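Local coordinates for protein transcription factor cep-1 (Caenorhabditis elegans, PDB 1T4W) that activates transcription by binding p53 consensus DNA sites, here through its zinc-containing DNA-binding domain, and promotes apoptosis in response to DNA damage, hypoxia or starvation, at residues A[30-35]-A[186-191]; A[63-68]-A[171-176]; A[43-48]-A[157-162]. All blocks are in the same frame, centred on the assembly; numbering follows the deposited sequence.

Contact 1 of 3, residues A[30-35]-A[186-191]; sequences YLWTKM and KNFCER
Phe-188 drives the far end of its ring onto a face of Tyr-30, CZ lying 3.5 Å above the tyrosine plane and over its centre. The shortest approach between the two rings is 3.5 Å, from Phe-188 CE1 to Tyr-30 CE2. The two rings are inclined obliquely, their planes at 38° and centroids 4.4 Å apart. The root of the same phenylalanine meets a second aromatic residue: Phe-188 CB is 3.5 Å from Trp-32 CZ2, while Trp-32 CH2 lies over a face of the phenylalanine ring, 3.6 Å from its CD2. Here the planes are turned by 59°. Phe-188 is therefore shared out along its length, CB, CG and CD2 against the benzo end of the indole, CE1 and CZ against the phenol. Its CG stands opposite the backbone N (chi1 178°), which carries the ring off the helix and toward the strand. Tyr-30 and Trp-32, two residues apart on strand 29-33, project from the same strand face, and all three side chains of this aromatic cluster are buried. Pro-181 and Asp-184 of helix 181-194 also touch Trp-32. The C-terminal helix thus lies against the hairpin of strands 19-23 and 29-33, next to strand 166-177, an order consistent with the loop-sheet-helix region of p53-family DNA-binding domains.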
loop_
_atom_site.group_PDB
_atom_site.type_symbol
_atom_site.label_atom_id
_atom_site.label_comp_id
_atom_site.label_asym_id
_atom_site.label_seq_id
_atom_site.Cartn_x
_atom_site.Cartn_y
_atom_site.Cartn_z
ATOM N N TYR A 30 -3.118 8.425 -5.385
ATOM C CA TYR A 30 -1.747 8.826 -5.054
ATOM C C TYR A 30 -1.597 9.196 -3.591
ATOM O O TYR A 30 -2.410 9.925 -3.024
ATOM C CB TYR A 30 -1.320 10.031 -5.903
ATOM C CG TYR A 30 -1.232 9.749 -7.386
ATOM C CD1 TYR A 30 -2.364 9.396 -8.120
ATOM C CD2 TYR A 30 -0.004 9.816 -8.052
ATOM C CE1 TYR A 30 -2.279 9.114 -9.485
ATOM C CE2 TYR A 30 0.093 9.539 -9.411
ATOM C CZ TYR A 30 -1.046 9.191 -10.120
ATOM O OH TYR A 30 -0.944 8.949 -11.465
ATOM N N LEU A 31 -0.542 8.687 -2.978
ATOM C CA LEU A 31 -0.256 8.991 -1.583
ATOM C C LEU A 31 1.164 9.557 -1.426
ATOM O O LEU A 31 2.108 9.066 -2.047
ATOM C CB LEU A 31 -0.367 7.725 -0.713
ATOM C CG LEU A 31 0.213 7.846 0.708
ATOM C CD1 LEU A 31 -0.730 8.674 1.581
ATOM C CD2 LEU A 31 0.399 6.445 1.315
ATOM N N TRP A 32 1.300 10.601 -0.617
ATOM C CA TRP A 32 2.615 11.161 -0.309
ATOM C C TRP A 32 2.610 11.152 1.203
ATOM O O TRP A 32 1.622 11.563 1.811
ATOM C CB TRP A 32 2.772 12.610 -0.795
ATOM C CG TRP A 32 2.669 12.790 -2.302
ATOM C CD1 TRP A 32 3.696 12.866 -3.203
ATOM C CD2 TRP A 32 1.465 12.915 -3.054
ATOM N NE1 TRP A 32 3.203 13.044 -4.476
ATOM C CE2 TRP A 32 1.833 13.072 -4.413
ATOM C CE3 TRP A 32 0.104 12.903 -2.712
ATOM C CZ2 TRP A 32 0.889 13.220 -5.431
ATOM C CZ3 TRP A 32 -0.836 13.050 -3.725
ATOM C CH2 TRP A 32 -0.437 13.208 -5.070
ATOM N N THR A 33 3.692 10.684 1.814
ATOM C CA THR A 33 3.779 10.655 3.285
ATOM C C THR A 33 5.241 10.721 3.701
ATOM O O THR A 33 6.127 10.403 2.907
ATOM C CB THR A 33 3.171 9.331 3.855
ATOM O OG1 THR A 33 3.395 9.236 5.270
ATOM C CG2 THR A 33 3.809 8.126 3.171
ATOM N N LYS A 34 5.496 11.148 4.936
ATOM C CA LYS A 34 6.867 11.180 5.447
ATOM C C LYS A 34 7.116 9.771 5.968
ATOM O O LYS A 34 6.159 9.043 6.242
ATOM C CB LYS A 34 6.992 12.131 6.643
ATOM C CG LYS A 34 6.710 13.591 6.379
ATOM C CD LYS A 34 6.951 14.306 7.672
ATOM C CE LYS A 34 6.576 15.758 7.599
ATOM N NZ LYS A 34 6.990 16.414 8.868
ATOM N N MET A 35 8.377 9.373 6.123
ATOM C CA MET A 35 8.630 8.040 6.666
ATOM C C MET A 35 8.426 8.118 8.186
ATOM O O MET A 35 8.399 9.208 8.749
ATOM C CB MET A 35 10.045 7.544 6.310
ATOM C CG MET A 35 11.207 8.238 6.977
ATOM S SD MET A 35 12.769 7.264 6.746
ATOM C CE MET A 35 12.709 6.205 8.181
ATOM N N LYS A 186 0.559 19.266 -3.608
ATOM C CA LYS A 186 0.055 20.499 -4.208
ATOM C C LYS A 186 0.474 20.632 -5.666
ATOM O O LYS A 186 -0.335 21.041 -6.528
ATOM C CB LYS A 186 0.511 21.717 -3.400
ATOM C CG LYS A 186 0.129 23.091 -3.988
ATOM C CD LYS A 186 -1.381 23.257 -4.250
ATOM C CE LYS A 186 -2.238 23.167 -3.003
ATOM N NZ LYS A 186 -3.564 23.902 -3.225
ATOM N N ASN A 187 1.729 20.297 -5.949
ATOM C CA ASN A 187 2.217 20.358 -7.321
ATOM C C ASN A 187 1.388 19.392 -8.160
ATOM O O ASN A 187 0.985 19.708 -9.278
ATOM C CB ASN A 187 3.698 19.955 -7.405
ATOM C CG ASN A 187 4.624 21.055 -6.920
ATOM O OD1 ASN A 187 4.219 22.198 -6.836
ATOM N ND2 ASN A 187 5.878 20.713 -6.632
ATOM N N PHE A 188 1.153 18.199 -7.629
ATOM C CA PHE A 188 0.365 17.217 -8.368
ATOM C C PHE A 188 -1.046 17.721 -8.691
ATOM O O PHE A 188 -1.503 17.625 -9.834
ATOM C CB PHE A 188 0.260 15.909 -7.576
ATOM C CG PHE A 188 -0.583 14.851 -8.251
ATOM C CD1 PHE A 188 -0.018 13.965 -9.157
ATOM C CD2 PHE A 188 -1.934 14.720 -7.945
ATOM C CE1 PHE A 188 -0.788 12.954 -9.738
ATOM C CE2 PHE A 188 -2.712 13.711 -8.522
ATOM C CZ PHE A 188 -2.140 12.833 -9.410
ATOM N N CYS A 189 -1.745 18.243 -7.683
ATOM C CA CYS A 189 -3.092 18.746 -7.893
ATOM C C CYS A 189 -3.140 19.888 -8.922
ATOM O O CYS A 189 -3.988 19.878 -9.823
ATOM C CB CYS A 189 -3.696 19.192 -6.556
ATOM S SG CYS A 189 -4.011 17.796 -5.445
ATOM N N GLU A 190 -2.224 20.853 -8.811
ATOM C CA GLU A 190 -2.191 21.981 -9.757
ATOM C C GLU A 190 -1.932 21.487 -11.170
ATOM O O GLU A 190 -2.546 21.976 -12.112
ATOM C CB GLU A 190 -1.103 23.003 -9.381
ATOM C CG GLU A 190 -1.390 23.774 -8.094
ATOM C CD GLU A 190 -2.500 24.808 -8.259
ATOM O OE1 GLU A 190 -2.320 25.746 -9.063
ATOM O OE2 GLU A 190 -3.548 24.684 -7.595
ATOM N N ARG A 191 -1.016 20.532 -11.330
ATOM C CA ARG A 191 -0.730 20.008 -12.661
ATOM C C ARG A 191 -1.950 19.276 -13.242
ATOM O O ARG A 191 -2.275 19.443 -14.420
ATOM C CB ARG A 191 0.493 19.075 -12.632
ATOM C CG ARG A 191 1.812 19.827 -12.554
ATOM C CD ARG A 191 3.037 18.923 -12.693
ATOM N NE ARG A 191 3.387 18.199 -11.465
ATOM C CZ ARG A 191 2.886 17.014 -11.121
ATOM N NH1 ARG A 191 2.008 16.410 -11.912
ATOM N NH2 ARG A 191 3.270 16.423 -9.995
#

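Contact 2 of 3, residues A[63-68]-A[171-176]; sequences VKYDKK and YIKQVR
The hydroxyl of Tyr-65 gives a hydrogen bond to the backbone carbonyl of Lys-173, with OH 2.9 Å from O. The carbonyl oxygen lies at the edge of the tyrosine ring, near its plane. The hydroxyl stands above the carbonyl plane, 36° out of it, at a C=O...O angle of 135°. Around this bond the lysine chain runs alongside the phenol oxygen, its CG and CE both 3.6 Å from Tyr-65 OH. A bend at chi2 (-102°) lets the CG, CD and CE methylenes run past that oxygen, the two side chains crossing at about a right angle. The ammonium group goes on to bond the hydroxyl of Tyr-30. The side chain of Tyr-65 is flanked by Thr-152 and Cys-154 of the intervening strand 152-160 and by Ala-74 of helix 71-74. On either side of Lys-173 in the chain, Ile-172 pairs through its backbone with Leu-155 and Gln-174 with Lys-29. Strand 166-177 turns a corner at Lys-173, and the tyrosine hydroxyl supplies a partner for the carbonyl at that corner. This is a side-chain bridge from strand 57-65 over strand 152-160 to the broken last strand of a p53-type beta-sandwich domain.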
loop_
_atom_site.group_PDB
_atom_site.type_symbol
_atom_site.label_atom_id
_atom_site.label_comp_id
_atom_site.label_asym_id
_atom_site.label_seq_id
_atom_site.Cartn_x
_atom_site.Cartn_y
_atom_site.Cartn_z
ATOM N N VAL A 63 5.389 -2.809 -3.480
ATOM C CA VAL A 63 6.264 -3.100 -4.609
ATOM C C VAL A 63 6.616 -1.905 -5.490
ATOM O O VAL A 63 6.060 -0.806 -5.342
ATOM C CB VAL A 63 5.596 -4.170 -5.519
ATOM C CG1 VAL A 63 5.075 -5.317 -4.658
ATOM C CG2 VAL A 63 4.437 -3.549 -6.337
ATOM N N LYS A 64 7.546 -2.132 -6.413
ATOM C CA LYS A 64 7.957 -1.092 -7.351
ATOM C C LYS A 64 7.747 -1.595 -8.768
ATOM O O LYS A 64 7.784 -2.796 -9.018
ATOM C CB LYS A 64 9.430 -0.702 -7.142
ATOM C CG LYS A 64 10.445 -1.773 -7.481
ATOM C CD LYS A 64 11.830 -1.335 -7.017
ATOM C CE LYS A 64 12.892 -2.387 -7.292
ATOM N NZ LYS A 64 12.583 -3.688 -6.642
ATOM N N TYR A 65 7.522 -0.672 -9.691
ATOM C CA TYR A 65 7.296 -1.043 -11.070
ATOM C C TYR A 65 7.666 0.147 -11.943
ATOM O O TYR A 65 7.919 1.243 -11.442
ATOM C CB TYR A 65 5.821 -1.423 -11.268
ATOM C CG TYR A 65 4.827 -0.274 -11.188
ATOM C CD1 TYR A 65 4.622 0.585 -12.276
ATOM C CD2 TYR A 65 4.104 -0.033 -10.020
ATOM C CE1 TYR A 65 3.720 1.665 -12.199
ATOM C CE2 TYR A 65 3.204 1.037 -9.926
ATOM C CZ TYR A 65 3.014 1.885 -11.018
ATOM O OH TYR A 65 2.125 2.949 -10.924
ATOM N N ASP A 66 7.716 -0.064 -13.249
ATOM C CA ASP A 66 8.032 1.030 -14.157
ATOM C C ASP A 66 7.327 0.790 -15.477
ATOM O O ASP A 66 6.391 -0.009 -15.553
ATOM C CB ASP A 66 9.546 1.141 -14.354
ATOM C CG ASP A 66 10.119 0.004 -15.178
ATOM O OD1 ASP A 66 9.798 -1.172 -14.899
ATOM O OD2 ASP A 66 10.903 0.290 -16.111
ATOM N N LYS A 67 7.776 1.477 -16.518
ATOM C CA LYS A 67 7.171 1.338 -17.837
ATOM C C LYS A 67 7.421 -0.045 -18.428
ATOM O O LYS A 67 6.601 -0.560 -19.185
ATOM C CB LYS A 67 7.724 2.408 -18.783
ATOM C CG LYS A 67 7.573 3.842 -18.266
ATOM C CD LYS A 67 8.380 4.080 -16.990
ATOM C CE LYS A 67 8.147 5.469 -16.429
ATOM N NZ LYS A 67 8.826 5.638 -15.113
ATOM N N LYS A 68 8.547 -0.650 -18.065
ATOM C CA LYS A 68 8.913 -1.966 -18.577
ATOM C C LYS A 68 8.179 -3.142 -17.923
ATOM O O LYS A 68 8.007 -4.196 -18.542
ATOM C CB LYS A 68 10.431 -2.152 -18.466
ATOM C CG LYS A 68 11.231 -1.096 -19.229
ATOM C CD LYS A 68 10.837 -1.067 -20.704
ATOM C CE LYS A 68 11.534 0.059 -21.452
ATOM N NZ LYS A 68 11.178 0.059 -22.899
ATOM N N TYR A 171 -5.124 -1.246 -5.350
ATOM C CA TYR A 171 -3.849 -0.651 -5.022
ATOM C C TYR A 171 -3.885 0.858 -5.081
ATOM O O TYR A 171 -4.819 1.451 -5.634
ATOM C CB TYR A 171 -2.745 -1.175 -5.968
ATOM C CG TYR A 171 -3.053 -1.000 -7.448
ATOM C CD1 TYR A 171 -2.903 0.242 -8.065
ATOM C CD2 TYR A 171 -3.542 -2.060 -8.210
ATOM C CE1 TYR A 171 -3.234 0.434 -9.386
ATOM C CE2 TYR A 171 -3.885 -1.885 -9.556
ATOM C CZ TYR A 171 -3.725 -0.626 -10.127
ATOM O OH TYR A 171 -4.059 -0.406 -11.426
ATOM N N ILE A 172 -2.881 1.459 -4.442
ATOM C CA ILE A 172 -2.655 2.889 -4.496
ATOM C C ILE A 172 -1.568 2.931 -5.579
ATOM O O ILE A 172 -0.445 2.451 -5.391
ATOM C CB ILE A 172 -2.123 3.436 -3.197
ATOM C CG1 ILE A 172 -3.241 3.358 -2.143
ATOM C CG2 ILE A 172 -1.668 4.919 -3.403
ATOM C CD1 ILE A 172 -2.821 3.754 -0.757
ATOM N N LYS A 173 -1.948 3.469 -6.724
ATOM C CA LYS A 173 -1.095 3.525 -7.903
ATOM C C LYS A 173 0.293 4.086 -7.672
ATOM O O LYS A 173 1.284 3.564 -8.186
ATOM C CB LYS A 173 -1.852 4.294 -8.995
ATOM C CG LYS A 173 -1.243 4.232 -10.385
ATOM C CD LYS A 173 -0.514 5.499 -10.669
ATOM C CE LYS A 173 -0.021 5.577 -12.123
ATOM N NZ LYS A 173 0.668 6.890 -12.334
ATOM N N GLN A 174 0.386 5.164 -6.913
ATOM C CA GLN A 174 1.700 5.704 -6.621
ATOM C C GLN A 174 1.794 6.189 -5.192
ATOM O O GLN A 174 0.956 6.961 -4.727
ATOM C CB GLN A 174 2.082 6.868 -7.564
ATOM C CG GLN A 174 3.346 7.606 -7.098
ATOM C CD GLN A 174 3.638 8.837 -7.931
ATOM O OE1 GLN A 174 3.954 8.705 -9.098
ATOM N NE2 GLN A 174 3.510 10.042 -7.341
ATOM N N VAL A 175 2.835 5.723 -4.516
ATOM C CA VAL A 175 3.124 6.117 -3.161
ATOM C C VAL A 175 4.520 6.743 -3.167
ATOM O O VAL A 175 5.487 6.168 -3.703
ATOM C CB VAL A 175 3.122 4.900 -2.209
ATOM C CG1 VAL A 175 3.640 5.316 -0.842
ATOM C CG2 VAL A 175 1.715 4.328 -2.087
ATOM N N ARG A 176 4.635 7.936 -2.601
ATOM C CA ARG A 176 5.944 8.563 -2.522
ATOM C C ARG A 176 6.238 8.894 -1.071
ATOM O O ARG A 176 5.391 9.440 -0.377
ATOM C CB ARG A 176 6.009 9.831 -3.388
ATOM C CG ARG A 176 6.109 9.548 -4.871
ATOM C CD ARG A 176 6.429 10.832 -5.648
ATOM N NE ARG A 176 7.785 11.290 -5.358
ATOM C CZ ARG A 176 8.199 12.540 -5.500
ATOM N NH1 ARG A 176 7.363 13.474 -5.929
ATOM N NH2 ARG A 176 9.455 12.851 -5.224
#

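Contact 3 of 3, residues A[43-48]-A[157-162]; sequences VKWKLD and VFLDDE
The indole nitrogen of Trp-45 lies 3.7 Å from the Leu-159 methyl CD2, and it also makes a weak hydrogen bond to the carbonyl of Ala-128. The contact itself is apolar: it is a piece of the core of the p53-type beta sandwich, where strand 39-46 of the four-stranded sheet faces strand 152-160 of the larger sheet. The strands are not hydrogen-bonded neighbours. Val-43 CA and Val-157 CA are 8.2 Å apart, a separation filled by side chains from both sheets. Leu-159 dominates the contact from its side. Its CD2 stands 3.7 Å from the centroid of the five-membered ring of Trp-45 and only 13° off the ring normal, a CH-pi contact over the pyrrole face. Trp-45 holds CG between its backbone N and carbonyl carbon (chi1 58°), a setting that turns a face of the indole to the leucine. The same CD2 also meets Leu-47 from a second direction, 3.8 Å from Leu-47 CD2, so one methyl is shared by an aromatic face and an aliphatic branch. Further along the strands Val-43 CG2 and Val-157 CG1 meet at 4.2 Å, a looser methyl contact. Val-43 and Trp-45, two residues apart, face the same way into the core. Met-4 of strand 3-8 touches both Val-43 and Trp-45, Ile-6 reaches Val-157, and Leu-58 lies beside Leu-159, extending the apolar layer within both sheets. On strand 152-160, Asp-160 points out of this layer and forms a salt bridge with Arg-59. The second leucine branch reaches the benzo part of the indole, with Leu-159 CD1 4.1 Å from Trp-45 CZ2.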
loop_
_atom_site.group_PDB
_atom_site.type_symbol
_atom_site.label_atom_id
_atom_site.label_comp_id
_atom_site.label_asym_id
_atom_site.label_seq_id
_atom_site.Cartn_x
_atom_site.Cartn_y
_atom_site.Cartn_z
ATOM N N VAL A 43 -9.437 -0.683 3.884
ATOM C CA VAL A 43 -9.670 -1.521 2.705
ATOM C C VAL A 43 -11.134 -1.989 2.775
ATOM O O VAL A 43 -11.562 -2.529 3.786
ATOM C CB VAL A 43 -8.730 -2.756 2.678
ATOM C CG1 VAL A 43 -9.060 -3.649 1.447
ATOM C CG2 VAL A 43 -7.249 -2.291 2.620
ATOM N N LYS A 44 -11.899 -1.769 1.710
ATOM C CA LYS A 44 -13.302 -2.163 1.713
ATOM C C LYS A 44 -13.615 -3.025 0.502
ATOM O O LYS A 44 -12.962 -2.910 -0.543
ATOM C CB LYS A 44 -14.204 -0.913 1.700
ATOM C CG LYS A 44 -14.127 -0.055 2.972
ATOM C CD LYS A 44 -14.907 1.242 2.781
ATOM C CE LYS A 44 -15.003 2.066 4.075
ATOM N NZ LYS A 44 -15.846 3.298 3.884
ATOM N N TRP A 45 -14.604 -3.899 0.638
ATOM C CA TRP A 45 -14.993 -4.735 -0.487
ATOM C C TRP A 45 -16.429 -5.232 -0.389
ATOM O O TRP A 45 -17.044 -5.187 0.671
ATOM C CB TRP A 45 -14.048 -5.946 -0.631
ATOM C CG TRP A 45 -13.962 -6.851 0.580
ATOM C CD1 TRP A 45 -14.754 -7.938 0.860
ATOM C CD2 TRP A 45 -13.076 -6.707 1.700
ATOM N NE1 TRP A 45 -14.418 -8.473 2.082
ATOM C CE2 TRP A 45 -13.395 -7.737 2.623
ATOM C CE3 TRP A 45 -12.047 -5.803 2.015
ATOM C CZ2 TRP A 45 -12.721 -7.891 3.841
ATOM C CZ3 TRP A 45 -11.373 -5.949 3.226
ATOM C CH2 TRP A 45 -11.714 -6.993 4.130
ATOM N N LYS A 46 -16.948 -5.675 -1.530
ATOM C CA LYS A 46 -18.267 -6.268 -1.622
ATOM C C LYS A 46 -18.051 -7.606 -2.338
ATOM O O LYS A 46 -17.412 -7.671 -3.393
ATOM C CB LYS A 46 -19.229 -5.414 -2.428
ATOM C CG LYS A 46 -20.628 -6.013 -2.429
ATOM C CD LYS A 46 -21.190 -6.064 -3.832
ATOM C CE LYS A 46 -22.412 -6.975 -3.908
ATOM N NZ LYS A 46 -22.948 -7.034 -5.299
ATOM N N LEU A 47 -18.570 -8.672 -1.748
ATOM C CA LEU A 47 -18.405 -10.002 -2.313
ATOM C C LEU A 47 -19.620 -10.525 -3.042
ATOM O O LEU A 47 -20.740 -10.076 -2.824
ATOM C CB LEU A 47 -18.038 -10.989 -1.216
ATOM C CG LEU A 47 -16.634 -10.806 -0.646
ATOM C CD1 LEU A 47 -16.426 -11.759 0.518
ATOM C CD2 LEU A 47 -15.617 -11.046 -1.748
ATOM N N ASP A 48 -19.382 -11.490 -3.918
ATOM C CA ASP A 48 -20.457 -12.100 -4.665
ATOM C C ASP A 48 -21.101 -13.185 -3.819
ATOM O O ASP A 48 -20.832 -13.319 -2.620
ATOM C CB ASP A 48 -19.934 -12.683 -5.981
ATOM C CG ASP A 48 -18.629 -13.435 -5.809
ATOM O OD1 ASP A 48 -17.584 -12.785 -5.575
ATOM O OD2 ASP A 48 -18.649 -14.679 -5.900
ATOM N N VAL A 157 -3.151 -4.606 -2.314
ATOM C CA VAL A 157 -3.833 -5.545 -1.429
ATOM C C VAL A 157 -4.608 -6.576 -2.254
ATOM O O VAL A 157 -5.134 -6.274 -3.326
ATOM C CB VAL A 157 -4.811 -4.832 -0.451
ATOM C CG1 VAL A 157 -4.004 -4.048 0.603
ATOM C CG2 VAL A 157 -5.738 -3.924 -1.215
ATOM N N PHE A 158 -4.682 -7.787 -1.719
ATOM C CA PHE A 158 -5.332 -8.914 -2.384
ATOM C C PHE A 158 -6.242 -9.607 -1.397
ATOM O O PHE A 158 -5.859 -9.834 -0.234
ATOM C CB PHE A 158 -4.269 -9.920 -2.857
ATOM C CG PHE A 158 -3.249 -9.325 -3.787
ATOM C CD1 PHE A 158 -3.476 -9.285 -5.161
ATOM C CD2 PHE A 158 -2.097 -8.730 -3.284
ATOM C CE1 PHE A 158 -2.561 -8.640 -6.033
ATOM C CE2 PHE A 158 -1.178 -8.091 -4.134
ATOM C CZ PHE A 158 -1.412 -8.041 -5.512
ATOM N N LEU A 159 -7.452 -9.917 -1.848
ATOM C CA LEU A 159 -8.376 -10.643 -1.000
ATOM C C LEU A 159 -8.320 -12.079 -1.513
ATOM O O LEU A 159 -8.587 -12.316 -2.693
ATOM C CB LEU A 159 -9.798 -10.083 -1.131
ATOM C CG LEU A 159 -10.781 -10.608 -0.070
ATOM C CD1 LEU A 159 -10.356 -10.136 1.315
ATOM C CD2 LEU A 159 -12.181 -10.114 -0.378
ATOM N N ASP A 160 -7.937 -13.022 -0.647
ATOM C CA ASP A 160 -7.853 -14.435 -1.036
ATOM C C ASP A 160 -8.948 -15.277 -0.395
ATOM O O ASP A 160 -9.362 -15.007 0.741
ATOM C CB ASP A 160 -6.550 -15.074 -0.582
ATOM C CG ASP A 160 -5.321 -14.566 -1.325
ATOM O OD1 ASP A 160 -5.420 -13.953 -2.411
ATOM O OD2 ASP A 160 -4.235 -14.801 -0.783
ATOM N N ASP A 161 -9.388 -16.320 -1.102
ATOM C CA ASP A 161 -10.388 -17.227 -0.541
ATOM C C ASP A 161 -9.658 -18.247 0.335
ATOM O O ASP A 161 -8.448 -18.134 0.545
ATOM C CB ASP A 161 -11.183 -17.932 -1.646
ATOM C CG ASP A 161 -10.342 -18.880 -2.481
ATOM O OD1 ASP A 161 -9.192 -19.201 -2.115
ATOM O OD2 ASP A 161 -10.853 -19.303 -3.529
ATOM N N GLU A 162 -10.377 -19.244 0.840
ATOM C CA GLU A 162 -9.780 -20.267 1.712
ATOM C C GLU A 162 -8.703 -21.106 1.034
ATOM O O GLU A 162 -7.772 -21.578 1.684
ATOM C CB GLU A 162 -10.859 -21.210 2.259
ATOM C CG GLU A 162 -12.082 -20.516 2.807
ATOM C CD GLU A 162 -12.855 -19.788 1.728
ATOM O OE1 GLU A 162 -13.322 -20.446 0.773
ATOM O OE2 GLU A 162 -12.989 -18.552 1.830
#

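Contacts 1 and 2 adjoin, their centres 14 Å apart: Tyr-30 OH lies 2.8 Å from Lys-173 NZ, a probable hydrogen bond, and Leu-31 O lies 2.8 Å from Arg-176 N where strands 29-33 and 166-177 run side by side. Contact 3 is on the opposite side of the chain's centre from contact 1, about 28 Å away between centres. It comes within about 5 Å of contact 2 at the nearest atoms without touching it. All three involve the larger sheet: contact 1 sets the C-terminal helix against its strand 29-33, contact 2 bridges strands within it, and contact 3 joins it to the second sheet. The zinc site of Cys-85, His-88, Cys-139 and Cys-143 lies apart from them.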